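Local coordinates for protein LP04448p (Drosophila melanogaster, PDB 4QMH) that drives microtubule polymerization as the XMAP215-family protein Mini spindles, its fourth TOG domain probably taking part in tubulin binding, at residues A[153-156]-A[157-160]; A[184-187]-A[188-191]; A[228-231]-A[232-236]. All blocks are in the same frame, centred on the assembly; numbering follows the deposited sequence.

Contact 1 (A[153-156]-A[157-160]); sequences TELW and AWLA
Leu159 lies one helical turn on from Leu155 and Trp156 and packs against both. Leu159 CB sits 3.6 Å from Leu155 O. CG comes closer to the same carbonyl, with 3.4 Å between Leu159 CG and Leu155 O. CG is anti to the carbonyl carbon (chi1 -69°), on the side of the backbone N, which turns the chain back toward the preceding turn. Leu159 CD1 still passes 3.7 Å from Leu155 O. At the tip, Leu159 CD1 also reaches the six-membered part of the Trp156 indole, 3.7 Å from Trp156 CE3 and about as far from CZ3. The methyl meets this ring obliquely. Leu159 CD1 approaches Leu155 CG as well, more loosely, at 4.4 Å. Beyond the segments, Leu159 packs on Phe135.

Leu155 makes a second apolar touch. Its CG is anti to the backbone N (chi1 -168°), and Leu155 CD1 lies 3.9 Å from Trp158 CE3, again at an oblique approach. Four i to i+4 backbone bonds hold the turn beneath these side chains. The straightest runs from Leu159 N to Leu155 O, 2.9 Å long with 166° at the hydrogen.

Both indole N-H groups are used elsewhere. Trp156 NE1 bonds to His186 ND1, and Trp158 NE1 to Asn123 OD1. Glu154 reaches a salt bridge with Arg115 on helix 112-129. The segments lie on helix 149-162 of the alpha-helical TOG domain, which is built of HEAT-like helix pairs. Leu155 and Trp156 face helix 139-145, while Trp156 and Ala157 also touch helix 192-209. The two large rings give carbon surface to leucine methyls within the helix and their nitrogens to neighbouring helices. The buried indoles thus make carbon contacts while each N-H keeps a polar partner.

Contact 2 (A[184-187]-A[188-191]); sequences YAHI and CDRN
His186 and Asp189 lie side by side and point the same way near the C-terminal end of helix 173-186. His186 CD2 is 3.8 Å from Asp189 OD2. The imidazole and carboxylate planes stand 87° apart, and the oxygen meets the ring obliquely. Asp189 CB sits closer to the backbone, 3.3 Å from His186 O. His186 O also accepts from Asp189 N at 3.0 Å. The bond is straight at the hydrogen (165°), but the donor stands above the carbonyl plane. Elsewhere on the turn, Cys188 SG lies 4.1 Å from Ile187 CG2 in a loose apolar touch.

The chain from His186 to Asp189 forms a type I beta turn. Asp189 CG is anti to the backbone N (chi1 -161°), which sends the carboxylate along the chain ahead. There Asp189 OD1 accepts from Asn191 N at 2.8 Å, on the anti side of the carboxylate, in an Asx turn. Asn191 is the N-cap of helix 192-209, and its OD1 bonds to Val194 N. Two turns and a cap therefore carry the chain from one helix of the TOG domain into the next.

Further out, Lys152 of helix 149-162 forms a salt bridge with Asp189 OD2. The two oxygens of this carboxylate thus have separate tasks, and the lysine probably favours its charged form. His186 ND1 is taken by Trp156, while Val194 and Ala198 touch the imidazole from helix 192-209.

Contact 3 (A[228-231]-A[232-236]); sequences DILA and ALEKA
Glu234 N donates to Leu230 O at 2.8 Å, nearly along the C=O axis and with 156° at the hydrogen. The Glu234 side chain then folds back over the same residue. Glu234 CG lies 3.4 Å from Leu230 O, and Glu234 CD is 3.9 Å from Leu230 CG. Glu234 CG is anti to the carbonyl carbon (chi1 -72°), which directs the extended chain back along the helix toward Leu230. The two side chains cross at a slant. Glu234 OE2 approaches the branched end of the leucine, 3.9 Å from Leu230 CG and 4.0 Å from Leu230 CD2. Carbon thus borders the carboxylate on this side. An alanine in place of Leu230 would remove that hydrocarbon and would probably leave the end of Glu234 freer to turn.

A second backbone bond joins Leu233 N to Ile229 O at 3.0 Å, with the donor in the carbonyl plane. Leu233 CG also lies close to that oxygen, 3.4 Å from Ile229 O. The two further i to i+4 bonds, from Ala232 N to Asp228 O and from Lys235 N to Ala231 O, complete the regular turn.

The segments form most of helix 226-236, near the C-terminal end of this helical-repeat TOG domain. Ile229 and Leu233 face inward onto Tyr184 of helix 173-186. They also pack on helix 211-221, Ile229 through Leu218 and Leu233 through Phe211 and Met214. Asp228, Glu234 and Lys235 are exposed. The helix is therefore two-sided, with branched aliphatic groups against the fold and charged groups toward solvent. Leu230 borders the Glu234 carboxylate with carbon, and this pairing of side chains is a van der Waals contact and not a polar one.

How the contacts relate
The three contacts follow in series along the chain, on the same side of its centre. Contacts 1 and 2 are largely interior, while contact 3 has a solvent-facing side. From contact 1 to contact 3 the centres move from about 11 to about 27 Å from the chain centre. Contact 2 touches both others. It meets contact 1 through the rings of His186 and Trp156, while Tyr184 and Ile187 pack on helix 226-236 of contact 3. Contacts 1 and 3 do not touch. Both sit within a single helix, but rings and leucines dominate contact 1 and a leucine-glutamate pair marks contact 3. Contact 2 joins two helices and relies on turns, a cap and a buried carboxylate.

Contact 1 (A[153-156]-A[157-160])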
ATOM      1  N   THR A 153       7.122   9.256   5.939  1.00 10.18           N
ATOM      2  CA  THR A 153       6.389  10.492   5.678  1.00 10.09           C
ATOM      3  C   THR A 153       5.130  10.236   4.855  1.00  8.10           C
ATOM      4  O   THR A 153       4.033  10.645   5.241  1.00  9.59           O
ATOM      5  CB  THR A 153       7.274  11.522   4.969  1.00 11.59           C
ATOM      6  OG1 THR A 153       8.419  11.793   5.787  1.00 13.19           O
ATOM      7  CG2 THR A 153       6.493  12.826   4.728  1.00 12.29           C
ATOM      8  N   GLU A 154       5.278   9.542   3.728  1.00 10.95           N
ATOM      9  CA  GLU A 154       4.136   9.290   2.845  1.00 10.56           C
ATOM     10  C   GLU A 154       3.110   8.392   3.511  1.00  9.95           C
ATOM     11  O   GLU A 154       1.909   8.615   3.385  1.00  9.82           O
ATOM     12  CB  GLU A 154       4.569   8.635   1.533  1.00 14.13           C
ATOM     13  CG  GLU A 154       5.489   9.453   0.674  1.00 13.75           C
ATOM     14  CD  GLU A 154       4.831  10.670   0.056  1.00 19.42           C
ATOM     15  OE1 GLU A 154       3.588  10.723  -0.034  1.00 19.96           O
ATOM     16  OE2 GLU A 154       5.576  11.583  -0.345  1.00 19.71           O
ATOM     17  N   LEU A 155       3.589   7.371   4.215  1.00  8.31           N
ATOM     18  CA  LEU A 155       2.682   6.353   4.741  1.00  9.61           C
ATOM     19  C   LEU A 155       1.863   6.861   5.926  1.00  9.67           C
ATOM     20  O   LEU A 155       0.661   6.602   6.013  1.00  8.00           O
ATOM     21  CB  LEU A 155       3.451   5.071   5.082  1.00  8.99           C
ATOM     22  CG  LEU A 155       2.611   3.835   5.380  1.00 10.80           C
ATOM     23  CD1 LEU A 155       1.442   3.681   4.394  1.00  8.00           C
ATOM     24  CD2 LEU A 155       3.503   2.601   5.377  1.00  7.02           C
ATOM     25  N   TRP A 156       2.487   7.610   6.832  1.00  9.98           N
ATOM     26  CA  TRP A 156       1.707   8.244   7.886  1.00  9.57           C
ATOM     27  C   TRP A 156       0.697   9.263   7.336  1.00  9.45           C
ATOM     28  O   TRP A 156      -0.398   9.405   7.873  1.00 10.16           O
ATOM     29  CB  TRP A 156       2.605   8.891   8.950  1.00  9.12           C
ATOM     30  CG  TRP A 156       3.238   7.894   9.886  1.00  9.44           C
ATOM     31  CD1 TRP A 156       4.577   7.709  10.098  1.00 12.63           C
ATOM     32  CD2 TRP A 156       2.564   6.945  10.731  1.00  7.93           C
ATOM     33  NE1 TRP A 156       4.774   6.716  11.024  1.00  9.92           N
ATOM     34  CE2 TRP A 156       3.559   6.224  11.422  1.00 10.46           C
ATOM     35  CE3 TRP A 156       1.219   6.635  10.965  1.00  8.03           C
ATOM     36  CZ2 TRP A 156       3.255   5.209  12.338  1.00  8.94           C
ATOM     37  CZ3 TRP A 156       0.919   5.628  11.870  1.00  9.07           C
ATOM     38  CH2 TRP A 156       1.933   4.926  12.548  1.00  8.64           C
ATOM     39  N   ALA A 157       1.053   9.975   6.269  1.00  9.07           N
ATOM     40  CA  ALA A 157       0.118  10.937   5.687  1.00  9.53           C
ATOM     41  C   ALA A 157      -1.082  10.188   5.142  1.00 10.35           C
ATOM     42  O   ALA A 157      -2.220  10.623   5.282  1.00 12.84           O
ATOM     43  CB  ALA A 157       0.784  11.720   4.570  1.00 10.66           C
ATOM     44  N   TRP A 158      -0.811   9.055   4.501  1.00 11.04           N
ATOM     45  CA  TRP A 158      -1.869   8.269   3.885  1.00 10.39           C
ATOM     46  C   TRP A 158      -2.777   7.684   4.952  1.00  8.25           C
ATOM     47  O   TRP A 158      -3.994   7.734   4.827  1.00 10.20           O
ATOM     48  CB  TRP A 158      -1.270   7.172   3.008  1.00  9.46           C
ATOM     49  CG  TRP A 158      -2.285   6.301   2.306  1.00 10.46           C
ATOM     50  CD1 TRP A 158      -2.948   6.581   1.148  1.00 12.68           C
ATOM     51  CD2 TRP A 158      -2.701   4.990   2.705  1.00  8.27           C
ATOM     52  NE1 TRP A 158      -3.774   5.521   0.801  1.00 10.93           N
ATOM     53  CE2 TRP A 158      -3.644   4.537   1.748  1.00  9.17           C
ATOM     54  CE3 TRP A 158      -2.381   4.159   3.786  1.00 12.05           C
ATOM     55  CZ2 TRP A 158      -4.259   3.291   1.840  1.00 12.39           C
ATOM     56  CZ3 TRP A 158      -3.000   2.923   3.878  1.00 12.46           C
ATOM     57  CH2 TRP A 158      -3.928   2.501   2.908  1.00 13.90           C
ATOM     58  N   LEU A 159      -2.191   7.145   6.014  1.00  8.23           N
ATOM     59  CA  LEU A 159      -3.004   6.613   7.100  1.00  8.34           C
ATOM     60  C   LEU A 159      -3.830   7.716   7.750  1.00  9.31           C
ATOM     61  O   LEU A 159      -4.997   7.509   8.070  1.00 11.27           O
ATOM     62  CB  LEU A 159      -2.130   5.913   8.149  1.00  7.53           C
ATOM     63  CG  LEU A 159      -1.466   4.607   7.689  1.00  7.62           C
ATOM     64  CD1 LEU A 159      -0.345   4.194   8.647  1.00 10.97           C
ATOM     65  CD2 LEU A 159      -2.496   3.497   7.566  1.00  8.46           C
ATOM     66  N   ALA A 160      -3.229   8.890   7.935  1.00  9.14           N
ATOM     67  CA  ALA A 160      -3.930  10.000   8.580  1.00 10.61           C
ATOM     68  C   ALA A 160      -5.101  10.454   7.724  1.00 10.48           C
ATOM     69  O   ALA A 160      -6.154  10.846   8.232  1.00 15.70           O
ATOM     70  CB  ALA A 160      -2.964  11.173   8.837  1.00 11.86           C
TER

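Contact 2 (A[184-187]-A[188-191])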
ATOM      1  N   TYR A 184       4.115   5.185  18.123  1.00 10.06           N
ATOM      2  CA  TYR A 184       4.680   5.728  19.360  1.00 11.42           C
ATOM      3  C   TYR A 184       6.147   6.134  19.206  1.00 15.65           C
ATOM      4  O   TYR A 184       6.619   7.070  19.856  1.00 16.00           O
ATOM      5  CB  TYR A 184       4.496   4.746  20.522  1.00  9.56           C
ATOM      6  CG  TYR A 184       3.055   4.610  20.976  1.00 10.17           C
ATOM      7  CD1 TYR A 184       2.060   5.427  20.448  1.00  9.85           C
ATOM      8  CD2 TYR A 184       2.695   3.683  21.951  1.00 10.53           C
ATOM      9  CE1 TYR A 184       0.743   5.314  20.863  1.00  9.98           C
ATOM     10  CE2 TYR A 184       1.373   3.563  22.376  1.00  9.50           C
ATOM     11  CZ  TYR A 184       0.408   4.385  21.823  1.00  9.31           C
ATOM     12  OH  TYR A 184      -0.904   4.277  22.230  1.00 13.19           O
ATOM     13  N   ALA A 185       6.870   5.445  18.334  1.00 13.10           N
ATOM     14  CA  ALA A 185       8.241   5.852  18.041  1.00 10.43           C
ATOM     15  C   ALA A 185       8.273   7.079  17.134  1.00 15.39           C
ATOM     16  O   ALA A 185       9.043   8.013  17.367  1.00 16.33           O
ATOM     17  CB  ALA A 185       8.998   4.721  17.403  1.00  9.54           C
ATOM     18  N   HIS A 186       7.437   7.073  16.100  1.00 12.09           N
ATOM     19  CA  HIS A 186       7.523   8.096  15.057  1.00 10.67           C
ATOM     20  C   HIS A 186       6.939   9.450  15.452  1.00 16.32           C
ATOM     21  O   HIS A 186       7.296  10.466  14.864  1.00 15.46           O
ATOM     22  CB  HIS A 186       6.936   7.579  13.735  1.00 10.60           C
ATOM     23  CG  HIS A 186       7.644   6.373  13.205  1.00 10.04           C
ATOM     24  ND1 HIS A 186       7.144   5.598  12.178  1.00 10.45           N
ATOM     25  CD2 HIS A 186       8.813   5.798  13.572  1.00  8.91           C
ATOM     26  CE1 HIS A 186       7.973   4.601  11.939  1.00 10.59           C
ATOM     27  NE2 HIS A 186       8.994   4.697  12.777  1.00 11.27           N
ATOM     28  N   ILE A 187       6.051   9.460  16.444  1.00 12.65           N
ATOM     29  CA  ILE A 187       5.603  10.696  17.058  1.00 17.60           C
ATOM     30  C   ILE A 187       6.809  11.483  17.544  1.00 16.89           C
ATOM     31  O   ILE A 187       6.766  12.706  17.627  1.00 21.23           O
ATOM     32  CB  ILE A 187       4.684  10.402  18.257  1.00 21.52           C
ATOM     33  CG1 ILE A 187       3.265  10.132  17.769  1.00 22.38           C
ATOM     34  CG2 ILE A 187       4.692  11.556  19.248  1.00 32.44           C
ATOM     35  CD1 ILE A 187       2.382   9.594  18.858  1.00 22.79           C
ATOM     36  N   CYS A 188       7.889  10.765  17.842  1.00 14.83           N
ATOM     37  CA  CYS A 188       9.116  11.367  18.355  1.00 19.69           C
ATOM     38  C   CYS A 188      10.288  11.242  17.385  1.00 22.79           C
ATOM     39  O   CYS A 188      11.442  11.429  17.779  1.00 25.24           O
ATOM     40  CB  CYS A 188       9.511  10.716  19.676  1.00 22.11           C
ATOM     41  SG  CYS A 188       8.304  10.963  20.984  1.00 30.97           S
ATOM     42  N   ASP A 189       9.996  10.919  16.128  1.00 19.54           N
ATOM     43  CA  ASP A 189      11.040  10.677  15.136  1.00 15.34           C
ATOM     44  C   ASP A 189      11.981  11.869  15.035  1.00 13.31           C
ATOM     45  O   ASP A 189      11.599  12.996  15.322  1.00 17.24           O
ATOM     46  CB  ASP A 189      10.414  10.381  13.772  1.00 17.34           C
ATOM     47  CG  ASP A 189      11.369   9.686  12.829  1.00 24.72           C
ATOM     48  OD1 ASP A 189      12.041  10.377  12.033  1.00 20.00           O
ATOM     49  OD2 ASP A 189      11.448   8.443  12.874  1.00 24.57           O
ATOM     50  N   ARG A 190      13.216  11.601  14.632  1.00 16.64           N
ATOM     51  CA  ARG A 190      14.211  12.660  14.468  1.00 24.54           C
ATOM     52  C   ARG A 190      13.864  13.541  13.271  1.00 19.46           C
ATOM     53  O   ARG A 190      14.289  14.701  13.186  1.00 20.60           O
ATOM     54  CB  ARG A 190      15.601  12.044  14.283  1.00 31.69           C
ATOM     55  CG  ARG A 190      15.674  11.048  13.132  1.00 39.17           C
ATOM     56  CD  ARG A 190      16.921  10.177  13.206  1.00 52.92           C
ATOM     57  NE  ARG A 190      16.958   9.193  12.126  1.00 63.60           N
ATOM     58  CZ  ARG A 190      16.246   8.069  12.111  1.00 71.73           C
ATOM     59  NH1 ARG A 190      15.432   7.781  13.119  1.00 75.72           N
ATOM     60  NH2 ARG A 190      16.344   7.233  11.088  1.00 72.12           N
ATOM     61  N   ASN A 191      13.088  12.985  12.348  1.00 14.23           N
ATOM     62  CA  ASN A 191      12.718  13.681  11.127  1.00 11.84           C
ATOM     63  C   ASN A 191      11.437  14.487  11.334  1.00 14.59           C
ATOM     64  O   ASN A 191      10.413  13.941  11.744  1.00 13.08           O
ATOM     65  CB  ASN A 191      12.537  12.673   9.991  1.00 10.53           C
ATOM     66  CG  ASN A 191      12.188  13.330   8.677  1.00 12.12           C
ATOM     67  OD1 ASN A 191      11.095  13.861   8.505  1.00 14.22           O
ATOM     68  ND2 ASN A 191      13.121  13.283   7.729  1.00 13.15           N
TER

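Contact 3 (A[228-231]-A[232-236])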
ATOM      1  N   ASP A 228       5.081  12.475  26.255  1.00 14.40           N
ATOM      2  CA  ASP A 228       4.712  13.019  24.957  1.00 14.42           C
ATOM      3  C   ASP A 228       3.707  12.146  24.212  1.00 14.89           C
ATOM      4  O   ASP A 228       2.816  12.662  23.540  1.00 15.01           O
ATOM      5  CB  ASP A 228       5.961  13.270  24.122  1.00 15.84           C
ATOM      6  CG  ASP A 228       6.902  14.251  24.795  1.00 26.45           C
ATOM      7  OD1 ASP A 228       6.513  15.428  24.942  1.00 25.30           O
ATOM      8  OD2 ASP A 228       8.011  13.845  25.200  1.00 27.78           O
ATOM      9  N   ILE A 229       3.839  10.828  24.338  1.00 12.57           N
ATOM     10  CA  ILE A 229       2.877   9.924  23.711  1.00 13.16           C
ATOM     11  C   ILE A 229       1.504  10.103  24.356  1.00 15.06           C
ATOM     12  O   ILE A 229       0.486  10.225  23.664  1.00 11.79           O
ATOM     13  CB  ILE A 229       3.344   8.455  23.790  1.00 10.20           C
ATOM     14  CG1 ILE A 229       4.666   8.286  23.028  1.00 14.74           C
ATOM     15  CG2 ILE A 229       2.280   7.519  23.226  1.00 11.61           C
ATOM     16  CD1 ILE A 229       5.429   7.035  23.404  1.00 17.04           C
ATOM     17  N   LEU A 230       1.475  10.154  25.683  1.00 14.04           N
ATOM     18  CA  LEU A 230       0.214  10.347  26.387  1.00 10.68           C
ATOM     19  C   LEU A 230      -0.395  11.699  26.013  1.00 12.00           C
ATOM     20  O   LEU A 230      -1.608  11.807  25.803  1.00 11.61           O
ATOM     21  CB  LEU A 230       0.396  10.228  27.897  1.00 10.44           C
ATOM     22  CG  LEU A 230      -0.890  10.441  28.699  1.00 10.16           C
ATOM     23  CD1 LEU A 230      -1.963   9.439  28.283  1.00 13.36           C
ATOM     24  CD2 LEU A 230      -0.586  10.351  30.178  1.00 16.05           C
ATOM     25  N   ALA A 231       0.444  12.720  25.903  1.00 11.33           N
ATOM     26  CA  ALA A 231      -0.042  14.038  25.499  1.00 14.48           C
ATOM     27  C   ALA A 231      -0.740  13.971  24.148  1.00 11.47           C
ATOM     28  O   ALA A 231      -1.795  14.576  23.961  1.00 12.74           O
ATOM     29  CB  ALA A 231       1.105  15.051  25.463  1.00 15.25           C
ATOM     30  N   ALA A 232      -0.150  13.233  23.208  1.00 12.12           N
ATOM     31  CA  ALA A 232      -0.744  13.045  21.881  1.00  9.69           C
ATOM     32  C   ALA A 232      -2.086  12.319  21.954  1.00  9.46           C
ATOM     33  O   ALA A 232      -3.041  12.686  21.272  1.00 11.33           O
ATOM     34  CB  ALA A 232       0.218  12.290  20.975  1.00 11.11           C
ATOM     35  N   LEU A 233      -2.168  11.287  22.785  1.00 11.69           N
ATOM     36  CA  LEU A 233      -3.425  10.565  22.938  1.00 10.45           C
ATOM     37  C   LEU A 233      -4.475  11.501  23.520  1.00 12.97           C
ATOM     38  O   LEU A 233      -5.627  11.501  23.082  1.00 12.55           O
ATOM     39  CB  LEU A 233      -3.255   9.323  23.820  1.00 10.24           C
ATOM     40  CG  LEU A 233      -2.240   8.263  23.385  1.00  8.71           C
ATOM     41  CD1 LEU A 233      -2.249   7.106  24.384  1.00 12.42           C
ATOM     42  CD2 LEU A 233      -2.549   7.767  21.998  1.00 10.98           C
ATOM     43  N   GLU A 234      -4.077  12.315  24.495  1.00  9.16           N
ATOM     44  CA  GLU A 234      -5.040  13.203  25.147  1.00 12.36           C
ATOM     45  C   GLU A 234      -5.483  14.327  24.215  1.00 12.77           C
ATOM     46  O   GLU A 234      -6.632  14.785  24.286  1.00 16.28           O
ATOM     47  CB  GLU A 234      -4.471  13.757  26.454  1.00 15.96           C
ATOM     48  CG  GLU A 234      -4.387  12.708  27.543  1.00 12.05           C
ATOM     49  CD  GLU A 234      -3.640  13.168  28.783  1.00 27.84           C
ATOM     50  OE1 GLU A 234      -2.770  14.058  28.673  1.00 23.89           O
ATOM     51  OE2 GLU A 234      -3.917  12.623  29.872  1.00 34.36           O
ATOM     52  N   LYS A 235      -4.579  14.759  23.340  1.00 12.99           N
ATOM     53  CA  LYS A 235      -4.892  15.812  22.375  1.00 13.14           C
ATOM     54  C   LYS A 235      -5.921  15.341  21.333  1.00 17.39           C
ATOM     55  O   LYS A 235      -6.770  16.118  20.899  1.00 15.59           O
ATOM     56  CB  LYS A 235      -3.620  16.329  21.700  1.00 19.61           C
ATOM     57  CG  LYS A 235      -3.842  17.502  20.765  1.00 24.87           C
ATOM     58  CD  LYS A 235      -2.534  17.946  20.135  1.00 26.79           C
ATOM     59  CE  LYS A 235      -2.723  19.167  19.241  1.00 34.31           C
ATOM     60  NZ  LYS A 235      -1.431  19.629  18.652  1.00 36.11           N
ATOM     61  N   ALA A 236      -5.854  14.063  20.962  1.00 13.43           N
ATOM     62  CA  ALA A 236      -6.717  13.506  19.913  1.00 12.92           C
ATOM     63  C   ALA A 236      -8.102  13.131  20.425  1.00 18.91           C
ATOM     64  O   ALA A 236      -9.102  13.251  19.711  1.00 15.08           O
ATOM     65  CB  ALA A 236      -6.057  12.287  19.281  1.00 13.26           C
TER